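Local coordinates for molybdenum ABC transporter, periplasmic molybdenum-binding protein (Vibrio cholerae, PDB 4RXL), which probably captures molybdate or tungstate in the periplasm and hands it to the membrane components of an ABC importer, at residues 16-21 against 35-40; 20-25 against 209-214; 87-92 against 155-160; 118-123 against 147-152; 130-135 against 191-196. All coordinates share one frame; numbering follows the deposited sequence.

Contact 1. Residues 16-21 against 35-40. With WO4 (tungstate(VI)ion), chain B.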
# COMPACT_ATOMS: atom_id res chain seq x y z
N ASN A 16 -5.15 2.80 8.22
CA ASN A 16 -6.16 2.41 9.16
C ASN A 16 -5.68 1.38 10.14
O ASN A 16 -5.94 1.50 11.32
CB ASN A 16 -7.45 1.96 8.49
CG ASN A 16 -8.00 3.05 7.62
OD1 ASN A 16 -7.55 3.25 6.50
ND2 ASN A 16 -8.95 3.78 8.14
N ALA A 17 -4.92 0.41 9.67
CA ALA A 17 -4.40 -0.65 10.52
C ALA A 17 -3.42 -0.10 11.54
O ALA A 17 -3.50 -0.50 12.70
CB ALA A 17 -3.72 -1.73 9.67
N VAL A 18 -2.55 0.81 11.12
CA VAL A 18 -1.60 1.40 12.09
C VAL A 18 -2.37 2.27 13.08
O VAL A 18 -2.07 2.28 14.28
CB VAL A 18 -0.45 2.15 11.43
CG1 VAL A 18 0.44 2.85 12.47
CG2 VAL A 18 0.36 1.15 10.64
N ASN A 19 -3.38 2.99 12.63
CA ASN A 19 -4.16 3.75 13.58
C ASN A 19 -4.78 2.83 14.66
O ASN A 19 -4.75 3.12 15.84
CB ASN A 19 -5.25 4.56 12.88
CG ASN A 19 -4.69 5.78 12.13
OD1 ASN A 19 -3.56 6.24 12.35
ND2 ASN A 19 -5.50 6.30 11.23
N ALA A 20 -5.35 1.70 14.23
CA ALA A 20 -5.88 0.71 15.13
C ALA A 20 -4.83 0.10 16.06
O ALA A 20 -5.09 -0.12 17.22
CB ALA A 20 -6.58 -0.38 14.34
N LEU A 21 -3.65 -0.17 15.51
CA LEU A 21 -2.54 -0.72 16.30
C LEU A 21 -2.01 0.25 17.35
O LEU A 21 -1.78 -0.16 18.49
CB LEU A 21 -1.41 -1.18 15.40
CG LEU A 21 -1.70 -2.38 14.48
CD1 LEU A 21 -0.74 -2.45 13.32
CD2 LEU A 21 -1.67 -3.69 15.26
N THR A 35 2.42 9.51 13.79
CA THR A 35 2.35 8.80 12.51
C THR A 35 2.36 9.74 11.32
O THR A 35 1.73 10.78 11.34
CB THR A 35 1.11 7.91 12.40
OG1 THR A 35 -0.06 8.70 12.62
CG2 THR A 35 1.13 6.78 13.43
N VAL A 36 3.09 9.35 10.29
CA VAL A 36 3.18 10.06 9.03
C VAL A 36 2.93 9.02 7.95
O VAL A 36 3.66 8.03 7.85
CB VAL A 36 4.59 10.63 8.82
CG1 VAL A 36 4.78 11.18 7.39
CG2 VAL A 36 4.89 11.65 9.90
N TYR A 37 1.90 9.24 7.13
CA TYR A 37 1.47 8.31 6.08
C TYR A 37 1.74 8.95 4.72
O TYR A 37 1.64 10.16 4.55
CB TYR A 37 -0.00 7.94 6.23
CG TYR A 37 -0.37 7.27 7.52
CD1 TYR A 37 0.10 6.01 7.80
CD2 TYR A 37 -1.19 7.89 8.46
CE1 TYR A 37 -0.20 5.39 9.01
CE2 TYR A 37 -1.52 7.27 9.68
CZ TYR A 37 -1.03 6.00 9.93
OH TYR A 37 -1.31 5.39 11.14
N GLY A 38 2.08 8.12 3.76
CA GLY A 38 2.35 8.61 2.42
C GLY A 38 2.85 7.49 1.55
O GLY A 38 2.91 6.30 1.96
N GLY A 39 3.17 7.79 0.32
CA GLY A 39 3.67 6.75 -0.58
C GLY A 39 5.01 6.29 -0.04
O GLY A 39 5.82 7.10 0.47
N SER A 40 5.27 4.99 -0.13
CA SER A 40 6.43 4.37 0.51
C SER A 40 7.72 4.99 -0.01
O SER A 40 8.70 5.18 0.73
CB SER A 40 6.46 2.87 0.31
OG SER A 40 5.27 2.25 0.78
W WO4 B . 1.49 2.74 -0.96
O1 WO4 B . 0.55 4.45 -1.47
O2 WO4 B . 1.64 1.35 -2.44
O3 WO4 B . 3.39 3.20 -0.32
O4 WO4 B . 0.46 1.82 0.58
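The phenol ring of Tyr37 meets helix 15-28 with its edge: CB of Val18 and OD1 of Asn19 both lie near the ring plane, grouped about the hydroxyl end. The Asn19 amide is turned steeply against that ring, the two planes standing 76° apart. Tyr37 OH donates to Asn19 OD1 over 2.7 Å, reaching the oxygen from above the carbonyl plane and not along a lone pair. Asn19 does not start out aimed at the strand; its CG lies anti to its own carbonyl carbon (chi1 -74°), and this swings the amide round to the hydroxyl. Val18 does point at the strand, and its CG1 touches the Tyr37 OH at 3.4 Å and Thr35 CG2 at 4.1 Å. A branched apolar residue fits here because it packs against the ring rim and the threonine methyl together, while the long tyrosine spans the wide gap between helix and strand.

The segments belong to the beta-alpha-beta unit formed by strand 6-11, helix 15-28 and strand 33-38, the helix running nearly antiparallel to the strand it precedes. The strand ends at Gly38; Gly39 is the N-cap of the next helix, which opens with Ser40. The backbone N of Ser40 donates to tungstate O3 at 2.6 Å; its OG also reaches O3, although that separation is too short to be trusted in detail. Ser13, Ala126, Val153 and Tyr171 complete the grip on the oxyanion. Neutral N-H and hydroxyl donors thus bind the dianion, while the Tyr37-Asn19 bond ties strand to helix far from it.

Contact 2. Residues 20-25 against 209-214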
# COMPACT_ATOMS: atom_id res chain seq x y z
N ALA A 20 -5.35 1.70 14.23
CA ALA A 20 -5.88 0.71 15.13
C ALA A 20 -4.83 0.10 16.06
O ALA A 20 -5.09 -0.12 17.22
CB ALA A 20 -6.58 -0.38 14.34
N LEU A 21 -3.65 -0.17 15.51
CA LEU A 21 -2.54 -0.72 16.30
C LEU A 21 -2.01 0.25 17.35
O LEU A 21 -1.78 -0.16 18.49
CB LEU A 21 -1.41 -1.18 15.40
CG LEU A 21 -1.70 -2.38 14.48
CD1 LEU A 21 -0.74 -2.45 13.32
CD2 LEU A 21 -1.67 -3.69 15.26
N VAL A 22 -1.88 1.52 16.97
CA VAL A 22 -1.53 2.60 17.91
C VAL A 22 -2.54 2.70 19.05
O VAL A 22 -2.17 2.81 20.20
CB VAL A 22 -1.42 3.95 17.19
CG1 VAL A 22 -1.35 5.10 18.16
CG2 VAL A 22 -0.18 3.97 16.30
N ALA A 23 -3.83 2.64 18.70
CA ALA A 23 -4.89 2.72 19.66
C ALA A 23 -4.84 1.58 20.68
O ALA A 23 -4.98 1.80 21.87
CB ALA A 23 -6.23 2.74 18.95
N ASP A 24 -4.64 0.36 20.19
CA ASP A 24 -4.59 -0.84 21.03
C ASP A 24 -3.39 -0.77 21.97
O ASP A 24 -3.52 -0.89 23.17
CB ASP A 24 -4.50 -2.09 20.13
CG ASP A 24 -4.54 -3.41 20.91
OD1 ASP A 24 -5.53 -3.64 21.64
OD2 ASP A 24 -3.61 -4.23 20.77
N TYR A 25 -2.22 -0.56 21.39
CA TYR A 25 -0.98 -0.39 22.15
C TYR A 25 -1.04 0.75 23.16
O TYR A 25 -0.50 0.62 24.26
CB TYR A 25 0.18 -0.13 21.18
CG TYR A 25 1.56 -0.27 21.78
CD1 TYR A 25 2.05 -1.51 22.13
CD2 TYR A 25 2.38 0.84 21.96
CE1 TYR A 25 3.31 -1.66 22.69
CE2 TYR A 25 3.66 0.70 22.49
CZ TYR A 25 4.11 -0.56 22.86
OH TYR A 25 5.36 -0.72 23.39
N ALA A 209 12.12 -0.89 19.95
CA ALA A 209 12.15 -2.36 20.08
C ALA A 209 10.85 -2.96 20.65
O ALA A 209 10.38 -4.02 20.18
CB ALA A 209 13.35 -2.80 20.91
N GLU A 210 10.29 -2.31 21.67
CA GLU A 210 9.02 -2.76 22.27
C GLU A 210 7.84 -2.60 21.30
O GLU A 210 6.96 -3.45 21.24
CB GLU A 210 8.74 -2.01 23.57
CG GLU A 210 9.76 -2.33 24.66
CD GLU A 210 9.60 -1.49 25.91
OE1 GLU A 210 10.60 -1.38 26.66
OE2 GLU A 210 8.50 -0.94 26.13
N TRP A 211 7.83 -1.52 20.52
CA TRP A 211 6.82 -1.38 19.47
C TRP A 211 6.89 -2.52 18.45
O TRP A 211 5.86 -3.10 18.07
CB TRP A 211 6.96 -0.05 18.72
CG TRP A 211 5.79 0.82 18.91
CD1 TRP A 211 5.65 1.87 19.79
CD2 TRP A 211 4.54 0.71 18.23
NE1 TRP A 211 4.39 2.42 19.68
CE2 TRP A 211 3.69 1.72 18.73
CE3 TRP A 211 4.06 -0.15 17.24
CZ2 TRP A 211 2.39 1.88 18.27
CZ3 TRP A 211 2.78 0.02 16.79
CH2 TRP A 211 1.96 1.01 17.30
N VAL A 212 8.11 -2.80 18.01
CA VAL A 212 8.35 -3.85 17.02
C VAL A 212 7.88 -5.21 17.57
O VAL A 212 7.20 -5.98 16.86
CB VAL A 212 9.84 -3.85 16.61
CG1 VAL A 212 10.22 -5.12 15.85
CG2 VAL A 212 10.15 -2.60 15.79
N ALA A 213 8.19 -5.49 18.84
CA ALA A 213 7.76 -6.73 19.50
C ALA A 213 6.23 -6.85 19.48
O ALA A 213 5.69 -7.92 19.18
CB ALA A 213 8.29 -6.82 20.92
N TYR A 214 5.54 -5.74 19.76
CA TYR A 214 4.09 -5.73 19.72
C TYR A 214 3.57 -5.94 18.29
O TYR A 214 2.65 -6.75 18.08
CB TYR A 214 3.51 -4.43 20.32
CG TYR A 214 2.04 -4.23 20.00
CD1 TYR A 214 1.05 -4.93 20.68
CD2 TYR A 214 1.66 -3.39 18.97
CE1 TYR A 214 -0.29 -4.76 20.36
CE2 TYR A 214 0.33 -3.22 18.64
CZ TYR A 214 -0.63 -3.90 19.33
OH TYR A 214 -1.95 -3.72 18.97
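Tyr214 OH donates to Asp24 OD2 over 2.5 Å, using the anti lone pair of that oxygen, the one facing away from OD1. OD2 lies at the edge of the phenol ring, near its plane, with the carboxylate inclined to it. It gets there because CG of Asp24 is anti to the backbone N (chi1 -176°). Leu21 CD2 packs beside the same hydroxyl end, 4.0 Å from Tyr214 CE2.

Next to this bond Tyr25, Trp211 and Tyr214 form an aromatic cluster. Tyr25 CD1 sits over a face of the Tyr214 ring, 3.5 Å from CG, and Tyr25 CB makes a CH-pi contact with the same ring. The opposite flank of the Tyr25 ring, CD2 and CE2, lies over a face of the indole, with CE2 3.4 Å from Trp211 NE1. Both ring pairs are oblique, their planes inclined by about 45°. Val22 CG2 closes on Trp211 CH2 at 3.8 Å. Large rings suit segments 20-25 and 209-214, whose axes cross at 109° and come no closer than 11.7 Å.

Burying rings while leaving the phenol hydroxyl on a carboxylate joins apolar packing to one strong, probably charge-assisted bond beside the aromatic cluster.

Contact 3. Residues 87-92 against 155-160; sequences VLIRPT and LALALV
Apolar contacts carry most of this buried interface, and they radiate from Ile89 and Val160. Ile89 CD1 is the probe of the strand: it lies 3.7 Å from Leu157 CD1, the two side chains crossing at about a right angle, and 3.8 Å from Val160 CB. Its CG1 occupies the place between backbone N and carbonyl carbon (chi1 56°), and from there CD1 extends into the groove between the two helix residues. Leu157 reaches back with its end, although its CB is not aimed at the strand.

A second group of contacts brings side chain against backbone. Val160 CG1, held anti to its own N, rests on the peptide joining Arg90 to Pro91, 3.4 Å from Arg90 C. Pro91 CD is 3.7 Å from the same methyl, while Pro91 CB approaches Val160 O at 3.3 Å. A beta-branched valine and a compact proline ring allow the backbones to come this near, with their CA atoms 5.4 Å apart.

The elements joined are the far end of the long strand 78-91 and helix 153-161, which lies against the sheet of that strand with strands 168-171 and 181-186, in the second lobe of a periplasmic binding protein. Val181 also touches Val160, and Val170 touches Ile89.

Polar interactions stay on the strand side. Arg90, whose CB points away from the helix, sends out an extended side chain whose NH1 meets carbonyls of the residues that follow. This NH1 donates to Thr92 O at 2.9 Å, in the guanidinium plane but above the carbonyl plane, and more weakly to Pro91 O.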
# COMPACT_ATOMS: atom_id res chain seq x y z
N VAL A 87 -6.26 -5.26 -6.50
CA VAL A 87 -7.58 -5.31 -7.08
C VAL A 87 -7.87 -4.15 -8.02
O VAL A 87 -7.23 -3.09 -7.98
CB VAL A 87 -8.68 -5.38 -6.00
CG1 VAL A 87 -8.49 -6.65 -5.17
CG2 VAL A 87 -8.67 -4.15 -5.11
N LEU A 88 -8.83 -4.42 -8.89
CA LEU A 88 -9.39 -3.45 -9.79
C LEU A 88 -10.71 -3.04 -9.19
O LEU A 88 -11.59 -3.89 -8.92
CB LEU A 88 -9.59 -4.08 -11.16
CG LEU A 88 -10.11 -3.16 -12.27
CD1 LEU A 88 -9.13 -2.03 -12.58
CD2 LEU A 88 -10.37 -4.01 -13.48
N ILE A 89 -10.88 -1.74 -9.00
CA ILE A 89 -12.10 -1.17 -8.44
C ILE A 89 -12.80 -0.20 -9.38
O ILE A 89 -12.20 0.35 -10.29
CB ILE A 89 -11.85 -0.48 -7.08
CG1 ILE A 89 -10.77 0.60 -7.16
CG2 ILE A 89 -11.39 -1.47 -6.02
CD1 ILE A 89 -10.84 1.59 -6.02
N ARG A 90 -14.09 0.00 -9.09
CA ARG A 90 -14.96 0.95 -9.78
C ARG A 90 -15.73 1.71 -8.70
O ARG A 90 -15.85 1.20 -7.58
CB ARG A 90 -15.96 0.20 -10.68
CG ARG A 90 -16.95 -0.67 -9.91
CD ARG A 90 -18.00 -1.27 -10.83
NE ARG A 90 -18.94 -2.16 -10.14
CZ ARG A 90 -20.03 -1.77 -9.48
NH1 ARG A 90 -20.36 -0.48 -9.37
NH2 ARG A 90 -20.82 -2.68 -8.92
N PRO A 91 -16.28 2.90 -9.02
CA PRO A 91 -17.19 3.55 -8.07
C PRO A 91 -18.46 2.73 -7.98
O PRO A 91 -18.93 2.23 -9.01
CB PRO A 91 -17.48 4.92 -8.70
CG PRO A 91 -16.58 5.05 -9.88
CD PRO A 91 -16.09 3.68 -10.25
N THR A 92 -19.00 2.58 -6.77
CA THR A 92 -20.13 1.70 -6.54
C THR A 92 -21.33 2.16 -7.36
O THR A 92 -22.10 1.34 -7.87
CB THR A 92 -20.51 1.64 -5.05
OG1 THR A 92 -19.43 1.08 -4.30
CG2 THR A 92 -21.75 0.77 -4.83
N LEU A 155 -4.86 8.18 -2.47
CA LEU A 155 -5.30 9.25 -3.36
C LEU A 155 -5.88 8.66 -4.64
O LEU A 155 -6.77 9.24 -5.23
CB LEU A 155 -4.15 10.20 -3.65
CG LEU A 155 -3.71 11.06 -2.44
CD1 LEU A 155 -2.38 11.73 -2.74
CD2 LEU A 155 -4.74 12.11 -2.03
N ALA A 156 -5.34 7.51 -5.06
CA ALA A 156 -5.92 6.77 -6.18
C ALA A 156 -7.32 6.28 -5.80
O ALA A 156 -8.28 6.45 -6.57
CB ALA A 156 -5.03 5.59 -6.56
N LEU A 157 -7.45 5.63 -4.65
CA LEU A 157 -8.76 5.25 -4.13
C LEU A 157 -9.76 6.41 -4.15
O LEU A 157 -10.89 6.24 -4.63
CB LEU A 157 -8.61 4.71 -2.71
CG LEU A 157 -9.89 4.31 -1.97
CD1 LEU A 157 -10.54 3.12 -2.64
CD2 LEU A 157 -9.55 3.99 -0.53
N ALA A 158 -9.35 7.60 -3.69
CA ALA A 158 -10.28 8.73 -3.60
C ALA A 158 -10.81 9.18 -4.96
O ALA A 158 -11.92 9.68 -5.04
CB ALA A 158 -9.62 9.90 -2.89
N LEU A 159 -10.00 9.05 -6.01
CA LEU A 159 -10.45 9.41 -7.38
C LEU A 159 -11.62 8.53 -7.82
O LEU A 159 -12.56 8.98 -8.48
CB LEU A 159 -9.32 9.27 -8.40
CG LEU A 159 -8.22 10.32 -8.41
CD1 LEU A 159 -7.14 9.94 -9.42
CD2 LEU A 159 -8.81 11.71 -8.71
N VAL A 160 -11.53 7.26 -7.44
CA VAL A 160 -12.56 6.29 -7.75
C VAL A 160 -13.79 6.57 -6.88
O VAL A 160 -14.91 6.57 -7.39
CB VAL A 160 -12.06 4.83 -7.60
CG1 VAL A 160 -13.10 3.85 -8.14
CG2 VAL A 160 -10.74 4.67 -8.35

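Contact 4. Residues 118-123 against 147-152. With WO4 (tungstate(VI)ion), chain B.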
# COMPACT_ATOMS: atom_id res chain seq x y z
N VAL A 118 -4.27 5.20 -10.60
CA VAL A 118 -3.19 4.39 -10.04
C VAL A 118 -2.23 5.28 -9.29
O VAL A 118 -2.19 6.49 -9.54
CB VAL A 118 -2.38 3.66 -11.13
CG1 VAL A 118 -3.26 2.69 -11.92
CG2 VAL A 118 -1.67 4.65 -12.06
N ALA A 119 -1.47 4.69 -8.35
CA ALA A 119 -0.37 5.44 -7.73
C ALA A 119 0.80 5.53 -8.73
O ALA A 119 0.85 4.77 -9.69
CB ALA A 119 0.07 4.84 -6.42
N GLN A 120 1.68 6.51 -8.53
CA GLN A 120 2.78 6.78 -9.46
C GLN A 120 3.51 5.46 -9.76
O GLN A 120 4.04 4.83 -8.87
CB GLN A 120 3.75 7.83 -8.89
CG GLN A 120 4.48 8.67 -9.94
CD GLN A 120 5.55 7.90 -10.69
OE1 GLN A 120 6.39 7.24 -10.07
NE2 GLN A 120 5.51 7.96 -12.03
N VAL A 121 3.56 5.11 -11.04
CA VAL A 121 3.94 3.75 -11.45
C VAL A 121 5.43 3.43 -11.39
O VAL A 121 5.81 2.26 -11.46
CB VAL A 121 3.41 3.40 -12.86
CG1 VAL A 121 1.90 3.48 -12.93
CG2 VAL A 121 4.03 4.30 -13.92
N ASP A 122 6.26 4.46 -11.29
CA ASP A 122 7.69 4.25 -11.29
C ASP A 122 8.23 4.05 -9.90
O ASP A 122 9.24 3.36 -9.75
CB ASP A 122 8.41 5.41 -11.98
CG ASP A 122 8.08 5.50 -13.47
OD1 ASP A 122 8.18 4.45 -14.16
OD2 ASP A 122 7.72 6.60 -13.95
N ALA A 123 7.57 4.60 -8.88
CA ALA A 123 8.14 4.56 -7.52
C ALA A 123 7.20 4.13 -6.39
O ALA A 123 7.66 3.55 -5.42
CB ALA A 123 8.76 5.90 -7.18
N LEU A 147 -3.52 6.96 -17.74
CA LEU A 147 -3.44 6.90 -16.28
C LEU A 147 -3.69 8.26 -15.63
O LEU A 147 -3.27 9.29 -16.16
CB LEU A 147 -2.05 6.42 -15.83
CG LEU A 147 -1.50 5.16 -16.50
CD1 LEU A 147 -0.06 4.95 -16.07
CD2 LEU A 147 -2.36 3.95 -16.14
N ALA A 148 -4.32 8.24 -14.46
CA ALA A 148 -4.31 9.36 -13.54
C ALA A 148 -3.44 8.92 -12.37
O ALA A 148 -3.87 8.13 -11.53
CB ALA A 148 -5.71 9.73 -13.09
N GLN A 149 -2.19 9.38 -12.35
CA GLN A 149 -1.23 8.89 -11.37
C GLN A 149 -1.24 9.79 -10.15
O GLN A 149 -1.20 11.01 -10.27
CB GLN A 149 0.18 8.82 -11.95
CG GLN A 149 0.32 7.90 -13.14
CD GLN A 149 1.78 7.72 -13.58
OE1 GLN A 149 2.63 7.23 -12.82
NE2 GLN A 149 2.06 8.12 -14.82
N THR A 150 -1.30 9.16 -8.98
CA THR A 150 -1.39 9.87 -7.71
C THR A 150 -0.17 9.59 -6.84
O THR A 150 0.58 8.62 -7.06
CB THR A 150 -2.65 9.43 -6.95
OG1 THR A 150 -2.53 8.04 -6.62
CG2 THR A 150 -3.87 9.66 -7.79
N ASN A 151 0.04 10.44 -5.83
CA ASN A 151 1.22 10.28 -4.95
C ASN A 151 1.18 9.08 -3.99
O ASN A 151 2.21 8.68 -3.42
CB ASN A 151 1.43 11.53 -4.09
CG ASN A 151 1.79 12.73 -4.90
OD1 ASN A 151 1.92 12.66 -6.11
ND2 ASN A 151 1.93 13.86 -4.23
N ASN A 152 -0.01 8.51 -3.77
CA ASN A 152 -0.14 7.30 -2.96
C ASN A 152 -1.43 6.59 -3.30
O ASN A 152 -2.28 7.17 -4.00
CB ASN A 152 -0.00 7.61 -1.46
CG ASN A 152 -1.14 8.42 -0.91
OD1 ASN A 152 -2.31 7.98 -0.96
ND2 ASN A 152 -0.84 9.54 -0.31
W WO4 B . 1.49 2.74 -0.96
O1 WO4 B . 0.55 4.45 -1.47
O2 WO4 B . 1.64 1.35 -2.44
O3 WO4 B . 3.39 3.20 -0.32
O4 WO4 B . 0.46 1.82 0.58
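Val118 lies opposite Gln149 in a parallel pair and bonds the residues on either side of it. Val118 N donates to Ala148 O at 3.1 Å, Thr150 N returns a bond to Val118 O, and Gln120 N reaches Thr150 O at 2.8 Å. Where the first strand turns away, a side chain continues the ladder: Gln149 OE1 receives Val121 N over 2.9 Å in a nearly straight bond (168°). A glutamine is long enough to follow the departing chain, and its CG, anti to the carbonyl carbon (chi1 -61°), leads into an extended arm. On the same flank Val121 CG1 and Leu147 CD1 meet tip to tip at 4.0 Å, with Trp140 packed against both.

The next shell fixes these groups. Gln120 holds the turn: OE1 accepts Asp122 N from above its carbonyl plane, and NE2 donates to Asp122 OD2 in its own amide plane. Thr150 OG1 donates to Asn152 O at 2.8 Å, bending the chain toward the helix that follows. Asn152 is the N-cap of that helix; its OD1 receives Leu155 N, and its CB lies 3.2 Å from tungstate O1.

Ala119 is small enough to lie between Thr150 and the pocket residues Val124 and Ala126. The neighbouring parallel strands 116-119 and 147-150 are joined by a crossover that includes helices 125-137 and 140-143, and each is followed by a helix that starts at the anion. Ala126 N and Val153 N bind the tungstate there, an arrangement typical of the ligand cleft in periplasmic binding proteins.

Contact 5. Residues 130-135 against 191-196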
# COMPACT_ATOMS: atom_id res chain seq x y z
N ALA A 130 0.73 -2.28 -9.96
CA ALA A 130 -0.21 -2.04 -11.07
C ALA A 130 0.42 -2.17 -12.45
O ALA A 130 -0.12 -2.85 -13.35
CB ALA A 130 -0.87 -0.68 -10.92
N LYS A 131 1.57 -1.54 -12.63
CA LYS A 131 2.24 -1.60 -13.91
C LYS A 131 2.63 -3.03 -14.25
O LYS A 131 2.41 -3.46 -15.39
CB LYS A 131 3.48 -0.71 -13.88
CG LYS A 131 4.17 -0.67 -15.23
CD LYS A 131 5.36 0.27 -15.23
CE LYS A 131 6.17 0.07 -16.48
NZ LYS A 131 7.27 1.05 -16.56
N GLN A 132 3.17 -3.76 -13.27
CA GLN A 132 3.48 -5.20 -13.45
C GLN A 132 2.26 -5.97 -13.94
O GLN A 132 2.35 -6.74 -14.90
CB GLN A 132 4.02 -5.81 -12.17
CG GLN A 132 5.42 -5.36 -11.75
CD GLN A 132 5.84 -5.80 -10.34
OE1 GLN A 132 5.11 -6.45 -9.61
NE2 GLN A 132 7.04 -5.41 -9.95
N ALA A 133 1.14 -5.79 -13.25
CA ALA A 133 -0.09 -6.52 -13.59
C ALA A 133 -0.61 -6.17 -14.99
O ALA A 133 -1.08 -7.05 -15.70
CB ALA A 133 -1.16 -6.27 -12.55
N LEU A 134 -0.54 -4.90 -15.38
CA LEU A 134 -0.97 -4.50 -16.70
C LEU A 134 -0.02 -4.99 -17.79
O LEU A 134 -0.48 -5.39 -18.87
CB LEU A 134 -1.11 -2.99 -16.78
CG LEU A 134 -2.23 -2.43 -15.90
CD1 LEU A 134 -2.16 -0.91 -15.87
CD2 LEU A 134 -3.60 -2.92 -16.33
N GLN A 135 1.28 -4.98 -17.52
CA GLN A 135 2.26 -5.61 -18.40
C GLN A 135 1.95 -7.11 -18.57
O GLN A 135 1.92 -7.63 -19.69
CB GLN A 135 3.69 -5.42 -17.86
CG GLN A 135 4.26 -4.04 -18.08
CD GLN A 135 5.60 -3.83 -17.39
OE1 GLN A 135 5.86 -4.39 -16.32
NE2 GLN A 135 6.45 -3.01 -17.99
N SER A 191 0.64 -12.17 -11.72
CA SER A 191 0.66 -10.89 -12.46
C SER A 191 1.58 -9.81 -11.91
O SER A 191 1.86 -8.82 -12.60
CB SER A 191 -0.75 -10.36 -12.60
OG SER A 191 -1.18 -9.79 -11.41
N HIS A 192 2.04 -9.96 -10.68
CA HIS A 192 2.93 -8.97 -10.06
C HIS A 192 3.76 -9.65 -8.96
O HIS A 192 3.45 -10.77 -8.56
CB HIS A 192 2.14 -7.78 -9.49
CG HIS A 192 1.07 -8.18 -8.50
ND1 HIS A 192 1.35 -8.47 -7.19
CD2 HIS A 192 -0.25 -8.42 -8.66
CE1 HIS A 192 0.25 -8.82 -6.56
NE2 HIS A 192 -0.75 -8.79 -7.43
N GLN A 193 4.77 -8.96 -8.47
CA GLN A 193 5.52 -9.45 -7.36
C GLN A 193 4.63 -9.55 -6.12
O GLN A 193 3.79 -8.72 -5.89
CB GLN A 193 6.70 -8.54 -7.07
CG GLN A 193 7.89 -8.75 -8.00
CD GLN A 193 8.58 -10.09 -7.78
OE1 GLN A 193 8.51 -10.98 -8.62
NE2 GLN A 193 9.21 -10.24 -6.64
N PRO A 194 4.83 -10.58 -5.33
CA PRO A 194 4.07 -10.69 -4.09
C PRO A 194 4.16 -9.42 -3.24
O PRO A 194 5.24 -8.90 -3.00
CB PRO A 194 4.71 -11.89 -3.39
CG PRO A 194 5.35 -12.69 -4.47
CD PRO A 194 5.75 -11.71 -5.53
N ILE A 195 3.01 -8.92 -2.81
CA ILE A 195 2.94 -7.70 -2.01
C ILE A 195 3.23 -8.00 -0.55
O ILE A 195 2.55 -8.80 0.07
CB ILE A 195 1.58 -7.05 -2.13
CG1 ILE A 195 1.29 -6.76 -3.59
CG2 ILE A 195 1.50 -5.80 -1.26
CD1 ILE A 195 -0.19 -6.60 -3.89
N ARG A 196 4.32 -7.40 -0.04
CA ARG A 196 4.81 -7.68 1.29
C ARG A 196 5.22 -6.35 1.91
O ARG A 196 5.76 -5.48 1.22
CB ARG A 196 6.03 -8.59 1.24
CG ARG A 196 5.77 -9.93 0.59
CD ARG A 196 4.97 -10.87 1.48
NE ARG A 196 4.76 -12.18 0.85
CZ ARG A 196 3.77 -12.49 0.00
NH1 ARG A 196 3.73 -13.71 -0.50
NH2 ARG A 196 2.82 -11.59 -0.36
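Helix 125-137, which starts at the tungstate pocket, meets the chain that leads into strand 195-201 where Gln132 grips Gln193. Gln193 N donates to Gln132 OE1 over 2.8 Å in a bond close to straight (168°), although the donor is tilted out of the carbonyl plane. An extended glutamine can reach the neighbouring backbone from the helix: its CG lies anti to the carbonyl carbon (chi1 -70°), and OE1 ends up also 3.3 Å from His192 CB. The amide of Gln132 lies nearly coplanar with the His192 imidazole, while the amides of Gln132 and Gln193 stand 79° apart. His192 ND1 in turn donates to Gln193 O at 2.8 Å, in the plane of its ring, which fixes the ring rotation; Leu86 packs against this histidine.

Next to Gln132 in the helix, Ala133 is small enough to let the chain come in close. Its CA lies 3.2 Å from Ser191 O in a CA-H...O contact, and its CB is 3.7 Å from Ser191 OG, which is bonded to Ser188 O.

The backbone N and O of Gln193 are thus both matched by side chains, the histidine bond is consistent with a proton on ND1, and directional bonds hold this irregular chain.

Contact 3 is buried and held by van der Waals contacts without a polar bond across it; the other four are partly buried and each has at least one hydrogen bond between its segments. Contacts 1 and 2 share helix 15-28: residues 16-21 pack on strand 33-38, residues 20-25 on helix 206-215, and Thr35 touches Val22 between them. Contacts 1 and 4 both reach the tungstate, with Gly39 packed on Asn152. Helix 153-161 of contact 3 follows the strand of contact 4, and Thr150 packs against it; helix 125-137 joins contact 4 to contact 5. Contact 2 lies about 30 Å, centre to centre, from contacts 3, 4 and 5. Backbone bonding dominates contact 4, aromatic rings contact 2.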